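Local coordinates for protein peptidase, M20/M25/M40 family (Staphylococcus aureus, PDB 4EWT) that probably hydrolyses amide bonds of N-acylated amino acids or related substrates, as a metallopeptidase-like amidohydrolase with two manganese ions in its active site, at residues A[27-35]-A[136-144]; A[69-77]-A[156-164]. All blocks are in the same frame, centred on the assembly; numbering follows the deposited sequence.

Contact 1: residues A[27-35]-A[136-144]; sequences PELSFHEDE and PAEEVPPGG. With MN (manganese (II) ion), chain E.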
loop_
_atom_site.group_PDB
_atom_site.type_symbol
_atom_site.label_atom_id
_atom_site.label_comp_id
_atom_site.label_asym_id
_atom_site.label_seq_id
_atom_site.Cartn_x
_atom_site.Cartn_y
_atom_site.Cartn_z
ATOM N N PRO A 27 -11.837 3.983 45.074
ATOM C CA PRO A 27 -11.186 3.063 44.138
ATOM C C PRO A 27 -9.668 3.185 44.187
ATOM O O PRO A 27 -9.135 4.270 44.456
ATOM C CB PRO A 27 -11.713 3.523 42.780
ATOM C CG PRO A 27 -11.910 4.992 42.947
ATOM C CD PRO A 27 -12.356 5.182 44.382
ATOM N N GLU A 28 -8.981 2.075 43.944
ATOM C CA GLU A 28 -7.526 2.084 43.870
ATOM C C GLU A 28 -7.026 1.361 42.637
ATOM O O GLU A 28 -7.614 0.370 42.203
ATOM C CB GLU A 28 -6.917 1.451 45.109
ATOM C CG GLU A 28 -6.979 2.331 46.341
ATOM C CD GLU A 28 -6.731 1.553 47.605
ATOM O OE1 GLU A 28 -7.183 0.388 47.684
ATOM O OE2 GLU A 28 -6.083 2.104 48.515
ATOM N N LEU A 29 -5.921 1.866 42.099
ATOM C CA LEU A 29 -5.281 1.319 40.904
ATOM C C LEU A 29 -4.730 -0.089 41.109
ATOM O O LEU A 29 -4.442 -0.495 42.241
ATOM C CB LEU A 29 -4.143 2.254 40.470
ATOM C CG LEU A 29 -4.362 3.295 39.371
ATOM C CD1 LEU A 29 -5.818 3.528 39.021
ATOM C CD2 LEU A 29 -3.678 4.597 39.757
ATOM N N SER A 30 -4.570 -0.811 39.998
ATOM C CA SER A 30 -3.943 -2.133 39.985
ATOM C C SER A 30 -2.542 -2.076 40.595
ATOM O O SER A 30 -1.755 -1.191 40.265
ATOM C CB SER A 30 -3.857 -2.672 38.556
ATOM O OG SER A 30 -5.107 -2.614 37.893
ATOM N N PHE A 31 -2.255 -3.018 41.492
ATOM C CA PHE A 31 -0.980 -3.102 42.223
ATOM C C PHE A 31 -0.795 -2.019 43.302
ATOM O O PHE A 31 0.288 -1.894 43.881
ATOM C CB PHE A 31 0.227 -3.155 41.271
ATOM C CG PHE A 31 0.170 -4.283 40.273
ATOM C CD1 PHE A 31 0.416 -5.599 40.668
ATOM C CD2 PHE A 31 -0.121 -4.029 38.936
ATOM C CE1 PHE A 31 0.368 -6.646 39.746
ATOM C CE2 PHE A 31 -0.168 -5.066 38.005
ATOM C CZ PHE A 31 0.076 -6.379 38.413
ATOM N N HIS A 32 -1.850 -1.249 43.571
ATOM C CA HIS A 32 -1.833 -0.228 44.631
ATOM C C HIS A 32 -3.135 -0.227 45.443
ATOM O O HIS A 32 -3.544 0.804 45.985
ATOM C CB HIS A 32 -1.570 1.162 44.045
ATOM C CG HIS A 32 -0.323 1.246 43.220
ATOM N ND1 HIS A 32 0.917 1.505 43.765
ATOM C CD2 HIS A 32 -0.124 1.097 41.889
ATOM C CE1 HIS A 32 1.825 1.515 42.805
ATOM N NE2 HIS A 32 1.219 1.272 41.657
ATOM N N GLU A 33 -3.771 -1.391 45.535
ATOM C CA GLU A 33 -5.075 -1.509 46.179
ATOM C C GLU A 33 -4.821 -1.950 47.635
ATOM O O GLU A 33 -5.161 -3.062 48.049
ATOM C CB GLU A 33 -6.010 -2.443 45.382
ATOM C CG GLU A 33 -5.437 -3.812 45.023
ATOM C CD GLU A 33 -4.524 -3.800 43.810
ATOM O OE1 GLU A 33 -5.026 -3.760 42.664
ATOM O OE2 GLU A 33 -3.298 -3.871 44.008
ATOM N N ASP A 34 -4.226 -1.033 48.395
ATOM C CA ASP A 34 -3.904 -1.236 49.805
ATOM C C ASP A 34 -5.135 -1.128 50.703
ATOM O O ASP A 34 -5.327 -1.968 51.583
ATOM C CB ASP A 34 -2.824 -0.234 50.269
ATOM C CG ASP A 34 -1.536 -0.296 49.431
ATOM O OD1 ASP A 34 -1.537 -0.888 48.328
ATOM O OD2 ASP A 34 -0.512 0.270 49.878
ATOM N N GLU A 35 -5.954 -0.097 50.479
ATOM C CA GLU A 35 -7.158 0.146 51.289
ATOM C C GLU A 35 -8.288 -0.831 50.960
ATOM O O GLU A 35 -9.015 -1.268 51.854
ATOM C CB GLU A 35 -7.674 1.578 51.116
ATOM C CG GLU A 35 -6.850 2.660 51.795
ATOM C CD GLU A 35 -7.685 3.884 52.161
ATOM O OE1 GLU A 35 -8.671 4.184 51.450
ATOM O OE2 GLU A 35 -7.358 4.547 53.166
ATOM N N PRO A 136 -6.926 -8.757 43.113
ATOM C CA PRO A 136 -6.464 -7.444 42.686
ATOM C C PRO A 136 -5.921 -7.493 41.256
ATOM O O PRO A 136 -5.855 -8.570 40.652
ATOM C CB PRO A 136 -5.308 -7.167 43.647
ATOM C CG PRO A 136 -4.720 -8.498 43.893
ATOM C CD PRO A 136 -5.903 -9.447 43.921
ATOM N N ALA A 137 -5.553 -6.329 40.729
ATOM C CA ALA A 137 -4.662 -6.231 39.566
ATOM C C ALA A 137 -5.154 -6.914 38.283
ATOM O O ALA A 137 -4.347 -7.310 37.449
ATOM C CB ALA A 137 -3.261 -6.746 39.945
ATOM N N GLU A 138 -6.468 -7.035 38.119
ATOM C CA GLU A 138 -7.040 -7.646 36.913
ATOM C C GLU A 138 -6.737 -6.822 35.654
ATOM O O GLU A 138 -6.493 -7.379 34.589
ATOM C CB GLU A 138 -8.558 -7.848 37.084
ATOM C CG GLU A 138 -9.251 -8.635 35.959
ATOM C CD GLU A 138 -9.522 -7.815 34.697
ATOM O OE1 GLU A 138 -9.797 -6.594 34.812
ATOM O OE2 GLU A 138 -9.462 -8.398 33.586
ATOM N N GLU A 139 -6.729 -5.500 35.793
ATOM C CA GLU A 139 -6.751 -4.586 34.645
ATOM C C GLU A 139 -5.431 -4.366 33.915
ATOM O O GLU A 139 -5.425 -4.028 32.721
ATOM C CB GLU A 139 -7.332 -3.233 35.066
ATOM C CG GLU A 139 -8.794 -3.301 35.490
ATOM C CD GLU A 139 -9.753 -3.512 34.325
ATOM O OE1 GLU A 139 -9.307 -3.791 33.189
ATOM O OE2 GLU A 139 -10.976 -3.404 34.551
ATOM N N VAL A 140 -4.322 -4.525 34.631
ATOM C CA VAL A 140 -3.002 -4.195 34.085
ATOM C C VAL A 140 -2.090 -5.423 34.104
ATOM O O VAL A 140 -1.912 -6.035 35.154
ATOM C CB VAL A 140 -2.335 -3.017 34.856
ATOM C CG1 VAL A 140 -1.078 -2.536 34.135
ATOM C CG2 VAL A 140 -3.310 -1.864 35.041
ATOM N N PRO A 141 -1.530 -5.801 32.932
ATOM C CA PRO A 141 -0.528 -6.877 32.849
ATOM C C PRO A 141 0.627 -6.640 33.835
ATOM O O PRO A 141 1.034 -5.492 34.025
ATOM C CB PRO A 141 -0.019 -6.774 31.406
ATOM C CG PRO A 141 -1.146 -6.161 30.644
ATOM C CD PRO A 141 -1.869 -5.249 31.603
ATOM N N PRO A 142 1.163 -7.709 34.463
ATOM C CA PRO A 142 0.879 -9.139 34.280
ATOM C C PRO A 142 -0.429 -9.623 34.920
ATOM O O PRO A 142 -0.818 -10.770 34.712
ATOM C CB PRO A 142 2.074 -9.812 34.957
ATOM C CG PRO A 142 2.449 -8.871 36.046
ATOM C CD PRO A 142 2.174 -7.490 35.518
ATOM N N GLY A 143 -1.092 -8.761 35.684
ATOM C CA GLY A 143 -2.382 -9.090 36.281
ATOM C C GLY A 143 -2.274 -9.737 37.648
ATOM O O GLY A 143 -1.174 -9.993 38.142
ATOM N N GLY A 144 -3.424 -10.004 38.256
ATOM C CA GLY A 144 -3.482 -10.605 39.588
ATOM C C GLY A 144 -3.669 -12.110 39.589
ATOM O O GLY A 144 -3.105 -12.806 40.445
HETATM MN MN MN E . -12.042 -3.745 32.694
HETATM O O HOH W 1 -11.536 -6.065 33.219
#
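In the two-manganese active site of this M20-family amidohydrolase, the loop that follows strand 129-135 and carries a metal ligand is packed against residues 30-33: Ser30 and Phe31 of a type II beta turn, and Glu33 just after it, meet Pro136, Ala137, Val140 and Pro142. The turn runs from Leu29 to His32 and presents Phe31 to the loop. Ala137 CB sits over one face of the Phe31 ring, 3.7 Å from the ring centroid and 15° off the normal, a CH-pi contact displaced toward the rim. The edge of the same ring meets loop backbone, with Phe31 CE2 3.5 Å from Val140 O, while Phe31 CZ lies 3.7 Å from Pro142 CD, the proline that follows a cis peptide bond. Phe31 thus has the methyl group over one face while the bend of the loop borders its rim. Ser30 contributes packing here, its OG 3.5 Å from Val140 CG2; its polar partner is Asp80, which also accepts the backbone N-H of Glu139 and so ties turn and ligand loop to one carboxylate. Glu33 curls back, its CG wedged between backbone N and carbonyl carbon (chi1 51°) and its chain bent at the next bond, which lays the carboxylate carbon CD 3.5 Å from Pro136 CB. From there OE1 accepts a bent hydrogen bond from Ala137 N at 3.3 Å, the donor approaching from above the carboxylate plane. Beyond the packing, Glu139 carries its carboxylate to the manganese that Cys103 and His362 also bind: its OE2 lies 2.2 Å from the ion.

Contact 2: residues A[69-77]-A[156-164]; sequences PGKTLAIRA and GVDHVLGVH. With MN (manganese (II) ion), chain F.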
loop_
_atom_site.group_PDB
_atom_site.type_symbol
_atom_site.label_atom_id
_atom_site.label_comp_id
_atom_site.label_asym_id
_atom_site.label_seq_id
_atom_site.Cartn_x
_atom_site.Cartn_y
_atom_site.Cartn_z
ATOM N N PRO A 69 -16.522 -33.752 53.958
ATOM C CA PRO A 69 -15.724 -34.018 52.760
ATOM C C PRO A 69 -16.501 -33.742 51.477
ATOM O O PRO A 69 -17.716 -33.953 51.428
ATOM C CB PRO A 69 -15.401 -35.517 52.873
ATOM C CG PRO A 69 -15.708 -35.884 54.298
ATOM C CD PRO A 69 -16.827 -34.997 54.689
ATOM N N GLY A 70 -15.800 -33.266 50.450
ATOM C CA GLY A 70 -16.431 -32.964 49.176
ATOM C C GLY A 70 -15.586 -32.136 48.228
ATOM O O GLY A 70 -14.420 -31.826 48.495
ATOM N N LYS A 71 -16.214 -31.744 47.148
ATOM C CA LYS A 71 -15.629 -30.903 46.114
ATOM C C LYS A 71 -15.199 -29.544 46.602
ATOM O O LYS A 71 -15.581 -29.122 47.671
ATOM C CB LYS A 71 -16.684 -30.687 45.063
ATOM C CG LYS A 71 -16.951 -31.882 44.270
ATOM C CD LYS A 71 -18.306 -31.892 43.717
ATOM C CE LYS A 71 -18.402 -32.898 42.595
ATOM N NZ LYS A 71 -19.555 -32.618 41.724
ATOM N N THR A 72 -14.433 -28.837 45.793
ATOM C CA THR A 72 -14.081 -27.469 46.117
ATOM C C THR A 72 -14.355 -26.591 44.908
ATOM O O THR A 72 -13.792 -26.800 43.829
ATOM C CB THR A 72 -12.602 -27.349 46.525
ATOM O OG1 THR A 72 -12.343 -28.206 47.644
ATOM C CG2 THR A 72 -12.264 -25.916 46.902
ATOM N N LEU A 73 -15.244 -25.623 45.104
ATOM C CA LEU A 73 -15.614 -24.692 44.067
ATOM C C LEU A 73 -15.073 -23.322 44.422
ATOM O O LEU A 73 -15.333 -22.808 45.515
ATOM C CB LEU A 73 -17.134 -24.617 43.930
ATOM C CG LEU A 73 -17.682 -23.557 42.974
ATOM C CD1 LEU A 73 -17.265 -23.848 41.526
ATOM C CD2 LEU A 73 -19.191 -23.465 43.092
ATOM N N ALA A 74 -14.317 -22.741 43.494
ATOM C CA ALA A 74 -13.830 -21.387 43.675
ATOM C C ALA A 74 -14.761 -20.414 42.976
ATOM O O ALA A 74 -15.222 -20.667 41.859
ATOM C CB ALA A 74 -12.412 -21.244 43.168
ATOM N N ILE A 75 -15.054 -19.311 43.652
ATOM C CA ILE A 75 -15.843 -18.232 43.064
ATOM C C ILE A 75 -15.029 -16.939 43.132
ATOM O O ILE A 75 -14.414 -16.638 44.148
ATOM C CB ILE A 75 -17.243 -18.109 43.725
ATOM C CG1 ILE A 75 -17.129 -17.924 45.240
ATOM C CG2 ILE A 75 -18.076 -19.366 43.413
ATOM C CD1 ILE A 75 -18.459 -17.724 45.935
ATOM N N ARG A 76 -14.999 -16.197 42.034
ATOM C CA ARG A 76 -14.008 -15.140 41.871
ATOM C C ARG A 76 -14.633 -13.751 41.701
ATOM O O ARG A 76 -15.580 -13.577 40.937
ATOM C CB ARG A 76 -13.090 -15.494 40.693
ATOM C CG ARG A 76 -11.985 -14.508 40.404
ATOM C CD ARG A 76 -12.443 -13.403 39.465
ATOM N NE ARG A 76 -11.292 -12.848 38.771
ATOM C CZ ARG A 76 -11.342 -12.156 37.636
ATOM N NH1 ARG A 76 -12.505 -11.890 37.036
ATOM N NH2 ARG A 76 -10.209 -11.739 37.105
ATOM N N ALA A 77 -14.098 -12.781 42.447
ATOM C CA ALA A 77 -14.435 -11.362 42.278
ATOM C C ALA A 77 -13.162 -10.529 42.291
ATOM O O ALA A 77 -12.337 -10.671 43.187
ATOM C CB ALA A 77 -15.379 -10.887 43.390
ATOM N N GLY A 156 -6.375 -27.475 45.625
ATOM C CA GLY A 156 -7.589 -28.165 46.065
ATOM C C GLY A 156 -8.812 -27.925 45.194
ATOM O O GLY A 156 -9.771 -28.708 45.235
ATOM N N VAL A 157 -8.762 -26.860 44.393
ATOM C CA VAL A 157 -9.914 -26.376 43.626
ATOM C C VAL A 157 -10.228 -27.234 42.405
ATOM O O VAL A 157 -9.363 -27.461 41.559
ATOM C CB VAL A 157 -9.714 -24.904 43.160
ATOM C CG1 VAL A 157 -10.861 -24.469 42.265
ATOM C CG2 VAL A 157 -9.592 -23.962 44.358
ATOM N N ASP A 158 -11.479 -27.678 42.313
ATOM C CA ASP A 158 -11.955 -28.483 41.189
ATOM C C ASP A 158 -12.463 -27.635 40.010
ATOM O O ASP A 158 -12.102 -27.884 38.853
ATOM C CB ASP A 158 -13.034 -29.461 41.679
ATOM C CG ASP A 158 -12.480 -30.528 42.633
ATOM O OD1 ASP A 158 -12.704 -30.415 43.862
ATOM O OD2 ASP A 158 -11.823 -31.481 42.149
ATOM N N HIS A 159 -13.287 -26.629 40.305
ATOM C CA HIS A 159 -13.820 -25.718 39.283
ATOM C C HIS A 159 -13.783 -24.258 39.740
ATOM O O HIS A 159 -13.845 -23.981 40.939
ATOM C CB HIS A 159 -15.269 -26.075 38.939
ATOM C CG HIS A 159 -15.433 -27.397 38.258
ATOM N ND1 HIS A 159 -15.347 -27.548 36.892
ATOM C CD2 HIS A 159 -15.707 -28.625 38.756
ATOM C CE1 HIS A 159 -15.550 -28.814 36.577
ATOM N NE2 HIS A 159 -15.777 -29.489 37.689
ATOM N N VAL A 160 -13.697 -23.329 38.781
ATOM C CA VAL A 160 -13.771 -21.897 39.086
ATOM C C VAL A 160 -14.977 -21.276 38.390
ATOM O O VAL A 160 -15.247 -21.564 37.234
ATOM C CB VAL A 160 -12.487 -21.124 38.685
ATOM C CG1 VAL A 160 -12.487 -19.724 39.314
ATOM C CG2 VAL A 160 -11.242 -21.880 39.111
ATOM N N LEU A 161 -15.709 -20.436 39.111
ATOM C CA LEU A 161 -16.809 -19.689 38.523
ATOM C C LEU A 161 -16.567 -18.205 38.753
ATOM O O LEU A 161 -16.078 -17.798 39.798
ATOM C CB LEU A 161 -18.157 -20.136 39.116
ATOM C CG LEU A 161 -19.438 -19.399 38.693
ATOM C CD1 LEU A 161 -19.739 -19.581 37.216
ATOM C CD2 LEU A 161 -20.628 -19.855 39.518
ATOM N N GLY A 162 -16.870 -17.398 37.746
ATOM C CA GLY A 162 -16.760 -15.960 37.881
ATOM C C GLY A 162 -17.910 -15.285 37.181
ATOM O O GLY A 162 -18.509 -15.835 36.261
ATOM N N VAL A 163 -18.209 -14.075 37.619
ATOM C CA VAL A 163 -19.295 -13.305 37.058
ATOM C C VAL A 163 -18.758 -11.922 36.767
ATOM O O VAL A 163 -17.952 -11.394 37.534
ATOM C CB VAL A 163 -20.503 -13.218 38.033
ATOM C CG1 VAL A 163 -21.428 -12.060 37.668
ATOM C CG2 VAL A 163 -21.279 -14.514 38.029
ATOM N N HIS A 164 -19.180 -11.362 35.637
ATOM C CA HIS A 164 -18.933 -9.969 35.337
ATOM C C HIS A 164 -20.263 -9.297 35.033
ATOM O O HIS A 164 -21.061 -9.812 34.236
ATOM C CB HIS A 164 -17.992 -9.844 34.131
ATOM C CG HIS A 164 -17.135 -8.619 34.159
ATOM N ND1 HIS A 164 -17.643 -7.355 33.967
ATOM C CD2 HIS A 164 -15.806 -8.465 34.363
ATOM C CE1 HIS A 164 -16.662 -6.474 34.040
ATOM N NE2 HIS A 164 -15.534 -7.121 34.271
HETATM MN MN MN F . -13.561 -6.048 34.642
HETATM O O HOH W 2 -17.711 -11.940 40.188
HETATM O O HOH W 3 -14.872 -11.003 38.314
HETATM O O HOH W 1 -11.536 -6.065 33.219
HETATM O O HOH W 4 -12.875 -8.081 35.349
#
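Ala74, Val157 and Val160 form the apolar centre where strand 72-77 runs parallel to strand 159-164 in the mixed sheet of the domain that binds the metals; Val157 lies just before the second strand. Ala74 CB lies 3.7 Å from Val157 CG1, and Val160 CG1 touches the same methyl. Leu73, Ile75, His159 and Leu161 occupy the other face. There the CG of Leu73 stands opposite its backbone N (chi1 174°), which brings CD1 over the neighbouring strand, 3.5 Å from His159 O. Between the two faces runs the parallel ladder: Ala74 N donates to His159 O, Leu161 N to Ala74 O at 2.8 Å, and Arg76 N to Leu161 O. Ala74 thus bonds through both its N-H and its C=O to residues flanking Val160, the usual parallel pattern. At the N-terminal end Asp158 holds Thr72 twice: its backbone N donates to Thr72 O at 2.9 Å, and its side-chain OD1 accepts Thr72 N at 3.0 Å through the anti lone pair. Toward the metals the strands separate, and water bridges Arg76 O and Val163 O, donating to each. The guanidinium of Arg76 is held by Asp334, Glu333 and Gln135, which should fix its orientation. Farther along strand 159-164, His164 reaches the manganese that Cys103 and His105 also bind, with NE2 2.3 Å from the ion.

In the fold
Strand pairing and loop packing reach the same dinuclear site from different directions. Contact 2 lies largely buried within the mixed sheet, where repeated backbone bonds and aliphatic side chains join neighbouring strands; contact 1 is partly buried and joins a turn to a loop, relying on an aromatic ring and a single bent hydrogen bond. Their segments alternate along the chain, and their centres are about 21 Å apart, yet they touch where Glu138 CG packs 3.4 Å from Arg76 NH2. Each supplies a ligand to a different manganese, and the water bound to both ions is common to the two contacts. Sheet and loop thereby converge on one metal centre.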